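Local coordinates for protein HpuA (Kingella denitrificans ATCC 33394, PDB 5EC6) that probably serves as an outer-membrane lipoprotein receptor that binds haemoglobin at the cell surface for uptake of its haem iron, at residues T96-Q108 / V184-R197. Residues are numbered along the deposited sequence; the frame is centred on the assembly and turned at random.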
loop_
_atom_site.group_PDB
_atom_site.type_symbol
_atom_site.label_atom_id
_atom_site.label_comp_id
_atom_site.label_asym_id
_atom_site.label_seq_id
_atom_site.Cartn_x
_atom_site.Cartn_y
_atom_site.Cartn_z
ATOM N N THR A 96 -21.455 13.857 6.195
ATOM C CA THR A 96 -22.008 13.251 7.420
ATOM C C THR A 96 -20.883 12.698 8.316
ATOM O O THR A 96 -19.708 13.007 8.104
ATOM C CB THR A 96 -23.100 12.200 7.085
ATOM O OG1 THR A 96 -22.542 11.085 6.386
ATOM C CG2 THR A 96 -24.166 12.818 6.195
ATOM N N SER A 97 -21.229 11.933 9.347
ATOM C CA SER A 97 -20.227 11.103 10.031
ATOM C C SER A 97 -19.785 9.914 9.145
ATOM O O SER A 97 -18.621 9.501 9.192
ATOM C CB SER A 97 -20.754 10.601 11.381
ATOM O OG SER A 97 -21.843 9.706 11.208
ATOM N N ALA A 98 -20.723 9.381 8.354
ATOM C CA ALA A 98 -20.459 8.248 7.462
ATOM C C ALA A 98 -19.275 8.527 6.518
ATOM O O ALA A 98 -19.111 9.638 5.998
ATOM C CB ALA A 98 -21.698 7.899 6.659
ATOM N N ARG A 99 -18.435 7.519 6.300
ATOM C CA ARG A 99 -17.383 7.644 5.294
ATOM C C ARG A 99 -17.447 6.419 4.402
ATOM O O ARG A 99 -17.292 5.291 4.872
ATOM C CB ARG A 99 -16.038 7.732 5.972
ATOM C CG ARG A 99 -15.807 9.013 6.755
ATOM C CD ARG A 99 -15.475 10.180 5.843
ATOM N NE ARG A 99 -15.185 11.388 6.618
ATOM C CZ ARG A 99 -16.100 12.139 7.242
ATOM N NH1 ARG A 99 -17.401 11.844 7.184
ATOM N NH2 ARG A 99 -15.709 13.208 7.928
ATOM N N VAL A 100 -17.748 6.617 3.136
ATOM C CA VAL A 100 -17.825 5.505 2.207
ATOM C C VAL A 100 -16.768 5.742 1.118
ATOM O O VAL A 100 -16.751 6.794 0.477
ATOM C CB VAL A 100 -19.210 5.373 1.569
ATOM C CG1 VAL A 100 -19.236 4.248 0.555
ATOM C CG2 VAL A 100 -20.293 5.136 2.635
ATOM N N LEU A 101 -15.918 4.743 0.888
ATOM C CA LEU A 101 -15.016 4.794 -0.249
ATOM C C LEU A 101 -15.758 4.385 -1.493
ATOM O O LEU A 101 -16.376 3.298 -1.568
ATOM C CB LEU A 101 -13.788 3.890 -0.006
ATOM C CG LEU A 101 -12.667 4.002 -1.024
ATOM C CD1 LEU A 101 -12.007 5.397 -0.985
ATOM C CD2 LEU A 101 -11.616 2.891 -0.819
ATOM N N PRO A 102 -15.744 5.243 -2.537
ATOM C CA PRO A 102 -16.384 4.791 -3.781
ATOM C C PRO A 102 -15.684 3.541 -4.330
ATOM O O PRO A 102 -14.482 3.396 -4.097
ATOM C CB PRO A 102 -16.169 5.963 -4.721
ATOM C CG PRO A 102 -15.932 7.140 -3.839
ATOM C CD PRO A 102 -15.204 6.605 -2.638
ATOM N N ASN A 103 -16.401 2.662 -4.999
ATOM C CA ASN A 103 -15.808 1.416 -5.486
ATOM C C ASN A 103 -15.164 1.484 -6.861
ATOM O O ASN A 103 -14.568 0.506 -7.306
ATOM C CB ASN A 103 -16.810 0.284 -5.447
ATOM C CG ASN A 103 -17.333 0.004 -4.052
ATOM O OD1 ASN A 103 -16.677 0.231 -3.053
ATOM N ND2 ASN A 103 -18.520 -0.541 -3.998
ATOM N N SER A 104 -15.288 2.634 -7.545
ATOM C CA SER A 104 -14.723 2.838 -8.880
ATOM C C SER A 104 -14.155 4.237 -8.945
ATOM O O SER A 104 -14.740 5.181 -8.360
ATOM C CB SER A 104 -15.819 2.663 -9.945
ATOM O OG SER A 104 -15.281 2.753 -11.241
ATOM N N HIS A 105 -13.015 4.386 -9.623
ATOM C CA HIS A 105 -12.245 5.625 -9.666
ATOM C C HIS A 105 -11.600 5.795 -11.029
ATOM O O HIS A 105 -11.124 4.840 -11.635
ATOM C CB HIS A 105 -11.142 5.684 -8.601
ATOM C CG HIS A 105 -11.545 5.125 -7.283
ATOM N ND1 HIS A 105 -11.732 5.913 -6.182
ATOM C CD2 HIS A 105 -11.736 3.848 -6.871
ATOM C CE1 HIS A 105 -12.077 5.163 -5.155
ATOM N NE2 HIS A 105 -12.102 3.904 -5.555
ATOM N N PRO A 106 -11.607 7.025 -11.561
ATOM C CA PRO A 106 -10.862 7.257 -12.789
ATOM C C PRO A 106 -9.335 7.244 -12.561
ATOM O O PRO A 106 -8.874 7.717 -11.534
ATOM C CB PRO A 106 -11.326 8.683 -13.184
ATOM C CG PRO A 106 -11.593 9.365 -11.894
ATOM C CD PRO A 106 -12.175 8.270 -11.001
ATOM N N MET A 107 -8.576 6.713 -13.503
ATOM C CA MET A 107 -7.129 6.769 -13.461
ATOM C C MET A 107 -6.659 7.996 -14.223
ATOM O O MET A 107 -7.322 8.429 -15.186
ATOM C CB MET A 107 -6.553 5.520 -14.097
ATOM C CG MET A 107 -7.045 4.233 -13.425
ATOM S SD MET A 107 -6.359 2.712 -14.130
ATOM C CE MET A 107 -4.660 2.759 -13.627
ATOM N N GLN A 108 -5.551 8.561 -13.816
ATOM C CA GLN A 108 -5.043 9.752 -14.501
ATOM C C GLN A 108 -4.350 9.373 -15.768
ATOM O O GLN A 108 -3.448 8.531 -15.783
ATOM C CB GLN A 108 -4.112 10.547 -13.610
ATOM C CG GLN A 108 -3.676 11.882 -14.274
ATOM C CD GLN A 108 -2.866 12.800 -13.396
ATOM O OE1 GLN A 108 -2.308 12.418 -12.373
ATOM N NE2 GLN A 108 -2.766 14.074 -13.814
ATOM N N VAL A 184 -7.868 -3.240 -11.649
ATOM C CA VAL A 184 -8.206 -2.384 -12.800
ATOM C C VAL A 184 -9.195 -3.147 -13.669
ATOM O O VAL A 184 -8.920 -4.270 -14.089
ATOM C CB VAL A 184 -6.966 -1.970 -13.596
ATOM C CG1 VAL A 184 -7.445 -1.130 -14.796
ATOM C CG2 VAL A 184 -6.016 -1.174 -12.751
ATOM N N LYS A 185 -10.362 -2.553 -13.863
ATOM C CA LYS A 185 -11.375 -3.130 -14.751
ATOM C C LYS A 185 -11.805 -2.063 -15.733
ATOM O O LYS A 185 -12.240 -0.989 -15.317
ATOM C CB LYS A 185 -12.602 -3.553 -13.964
ATOM C CG LYS A 185 -13.822 -3.812 -14.869
ATOM C CD LYS A 185 -14.939 -4.533 -14.128
ATOM C CE LYS A 185 -15.639 -3.603 -13.153
ATOM N NZ LYS A 185 -16.609 -4.410 -12.386
ATOM N N ASN A 186 -11.670 -2.336 -17.032
ATOM C CA ASN A 186 -12.236 -1.415 -18.031
ATOM C C ASN A 186 -11.848 0.015 -17.803
ATOM O O ASN A 186 -12.717 0.883 -17.591
ATOM C CB ASN A 186 -13.763 -1.473 -17.994
ATOM C CG ASN A 186 -14.310 -2.653 -18.742
ATOM O OD1 ASN A 186 -15.165 -3.382 -18.230
ATOM N ND2 ASN A 186 -13.817 -2.858 -19.966
ATOM N N ASP A 187 -10.555 0.266 -17.850
ATOM C CA ASP A 187 -10.000 1.611 -17.744
ATOM C C ASP A 187 -10.189 2.340 -16.391
ATOM O O ASP A 187 -9.668 3.460 -16.206
ATOM C CB ASP A 187 -10.474 2.498 -18.939
ATOM C CG ASP A 187 -9.532 2.432 -20.128
ATOM O OD1 ASP A 187 -8.647 1.544 -20.149
ATOM O OD2 ASP A 187 -9.676 3.274 -21.047
ATOM N N ARG A 188 -10.854 1.680 -15.432
ATOM C CA ARG A 188 -11.054 2.273 -14.119
ATOM C C ARG A 188 -10.375 1.439 -13.048
ATOM O O ARG A 188 -10.234 0.225 -13.152
ATOM C CB ARG A 188 -12.518 2.424 -13.797
ATOM C CG ARG A 188 -13.017 3.676 -14.557
ATOM C CD ARG A 188 -14.484 3.802 -14.442
ATOM N NE ARG A 188 -14.886 4.444 -13.210
ATOM C CZ ARG A 188 -14.823 5.736 -12.921
ATOM N NH1 ARG A 188 -14.300 6.661 -13.763
ATOM N NH2 ARG A 188 -15.303 6.107 -11.747
ATOM N N ALA A 189 -9.987 2.135 -12.025
ATOM C CA ALA A 189 -9.604 1.491 -10.791
ATOM C C ALA A 189 -10.823 1.113 -9.973
ATOM O O ALA A 189 -11.750 1.912 -9.799
ATOM C CB ALA A 189 -8.725 2.443 -9.992
ATOM N N VAL A 190 -10.825 -0.102 -9.437
ATOM C CA VAL A 190 -11.926 -0.569 -8.642
ATOM C C VAL A 190 -11.367 -1.044 -7.293
ATOM O O VAL A 190 -10.278 -1.619 -7.229
ATOM C CB VAL A 190 -12.743 -1.667 -9.343
ATOM C CG1 VAL A 190 -13.475 -1.058 -10.542
ATOM C CG2 VAL A 190 -11.922 -2.846 -9.822
ATOM N N THR A 191 -12.105 -0.743 -6.253
ATOM C CA THR A 191 -11.638 -0.959 -4.876
ATOM C C THR A 191 -12.576 -1.808 -4.059
ATOM O O THR A 191 -13.812 -1.874 -4.279
ATOM C CB THR A 191 -11.310 0.359 -4.182
ATOM O OG1 THR A 191 -12.410 1.304 -4.327
ATOM C CG2 THR A 191 -10.041 0.953 -4.744
ATOM N N SER A 192 -11.994 -2.499 -3.076
ATOM C CA SER A 192 -12.745 -3.321 -2.148
ATOM C C SER A 192 -13.653 -2.480 -1.245
ATOM O O SER A 192 -13.414 -1.301 -1.022
ATOM C CB SER A 192 -11.772 -4.154 -1.299
ATOM O OG SER A 192 -10.876 -3.322 -0.615
ATOM N N SER A 193 -14.715 -3.112 -0.734
ATOM C CA SER A 193 -15.754 -2.359 -0.006
ATOM C C SER A 193 -15.232 -1.789 1.262
ATOM O O SER A 193 -14.562 -2.482 2.073
ATOM C CB SER A 193 -16.966 -3.228 0.285
ATOM O OG SER A 193 -17.538 -3.678 -0.926
ATOM N N TYR A 194 -15.544 -0.526 1.516
ATOM C CA TYR A 194 -15.055 0.126 2.704
ATOM C C TYR A 194 -16.002 1.222 3.088
ATOM O O TYR A 194 -16.159 2.192 2.327
ATOM C CB TYR A 194 -13.679 0.715 2.462
ATOM C CG TYR A 194 -12.835 1.070 3.640
ATOM C CD1 TYR A 194 -13.015 0.468 4.907
ATOM C CD2 TYR A 194 -11.776 1.961 3.499
ATOM C CE1 TYR A 194 -12.183 0.768 5.954
ATOM C CE2 TYR A 194 -10.947 2.282 4.543
ATOM C CZ TYR A 194 -11.139 1.688 5.786
ATOM O OH TYR A 194 -10.263 2.044 6.785
ATOM N N GLU A 195 -16.567 1.092 4.292
ATOM C CA GLU A 195 -17.453 2.118 4.871
ATOM C C GLU A 195 -17.207 2.153 6.344
ATOM O O GLU A 195 -17.220 1.096 7.024
ATOM C CB GLU A 195 -18.925 1.788 4.618
ATOM C CG GLU A 195 -19.879 2.752 5.331
ATOM C CD GLU A 195 -21.346 2.515 5.008
ATOM O OE1 GLU A 195 -21.689 1.670 4.147
ATOM O OE2 GLU A 195 -22.161 3.257 5.620
ATOM N N THR A 196 -16.939 3.333 6.874
ATOM C CA THR A 196 -16.773 3.465 8.319
ATOM C C THR A 196 -17.812 4.449 8.831
ATOM O O THR A 196 -18.527 5.066 8.034
ATOM C CB THR A 196 -15.352 3.928 8.663
ATOM O OG1 THR A 196 -15.099 5.179 8.022
ATOM C CG2 THR A 196 -14.337 2.903 8.163
ATOM N N ARG A 197 -17.891 4.587 10.152
ATOM C CA ARG A 197 -18.716 5.637 10.777
ATOM C C ARG A 197 -17.999 6.322 11.937
ATOM O O ARG A 197 -17.594 5.655 12.882
ATOM C CB ARG A 197 -20.062 5.045 11.231
ATOM C CG ARG A 197 -21.249 5.649 10.494
ATOM C CD ARG A 197 -22.474 4.746 10.442
ATOM N NE ARG A 197 -23.306 5.051 9.273
ATOM C CZ ARG A 197 -23.977 6.193 9.074
ATOM N NH1 ARG A 197 -23.947 7.183 9.968
ATOM N NH2 ARG A 197 -24.694 6.350 7.963
HETATM O O HOH W 1 -17.115 0.985 -0.449
HETATM O O HOH W 2 -14.048 1.016 -2.244
HETATM O O HOH W 3 -19.515 -1.829 -1.506
HETATM O O HOH W 4 -9.954 5.871 -16.020
#
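The guanidinium of Arg-188 reaches Ser-104 through NE, which donates to OG at 2.6 Å with an N-H...O angle of 159°, while a second, weak bond runs from NH2 to the same oxygen. A bend at chi3 (83°) folds the arginine back over the neighbouring strand, so that one guanidinium face lies against the backbone from His-105 to Pro-106. These residues belong to an antiparallel ladder between strands 104-106 and 188-191, the latter entered through the type I' turn Lys-185 to Arg-188 that closes a beta hairpin. His-105 and Ala-189 form a hydrogen-bonded pair, and next to it His-105 NE2 and OG1 of Thr-191 share a hydrogen bond of 2.9 Å, the hydroxyl lying in the plane of the ring. The other ring nitrogen, ND1, is bonded to the backbone N of Ile-90, and with both nitrogens engaged the ring's rotation is fixed.

Between the Ser-104/Val-190 and Val-100/Glu-195 pairs the register shifts by one residue, and bound waters bridge the two segments here. One water links Asn-103 OD1 to Ser-192 O and Thr-191 OG1; another joins Leu-101 O, Tyr-194 N and the same OD1. The pairing then resumes as a short two-stranded antiparallel sheet, 99-100 with 195-196, with Leu-101 N donating to Tyr-194 O at 2.9 Å and Arg-99 and Thr-196 exchanging both backbone bonds.

Apolar contacts add to these bonds at three places. Leu-101 CB packs on Tyr-194 CB at 4.0 Å, and the tyrosine hydroxyl is bonded to Glu-178. Met-107 CG lies 4.2 Å from Ala-189 CB, and its SD turns to the methyls of Val-184 near the hairpin. On the side of the second ladder that carries Val-100 and Glu-195, the extended glutamate crosses the valine, CG2 of Val-100 resting 3.6 Å from CG of Glu-195.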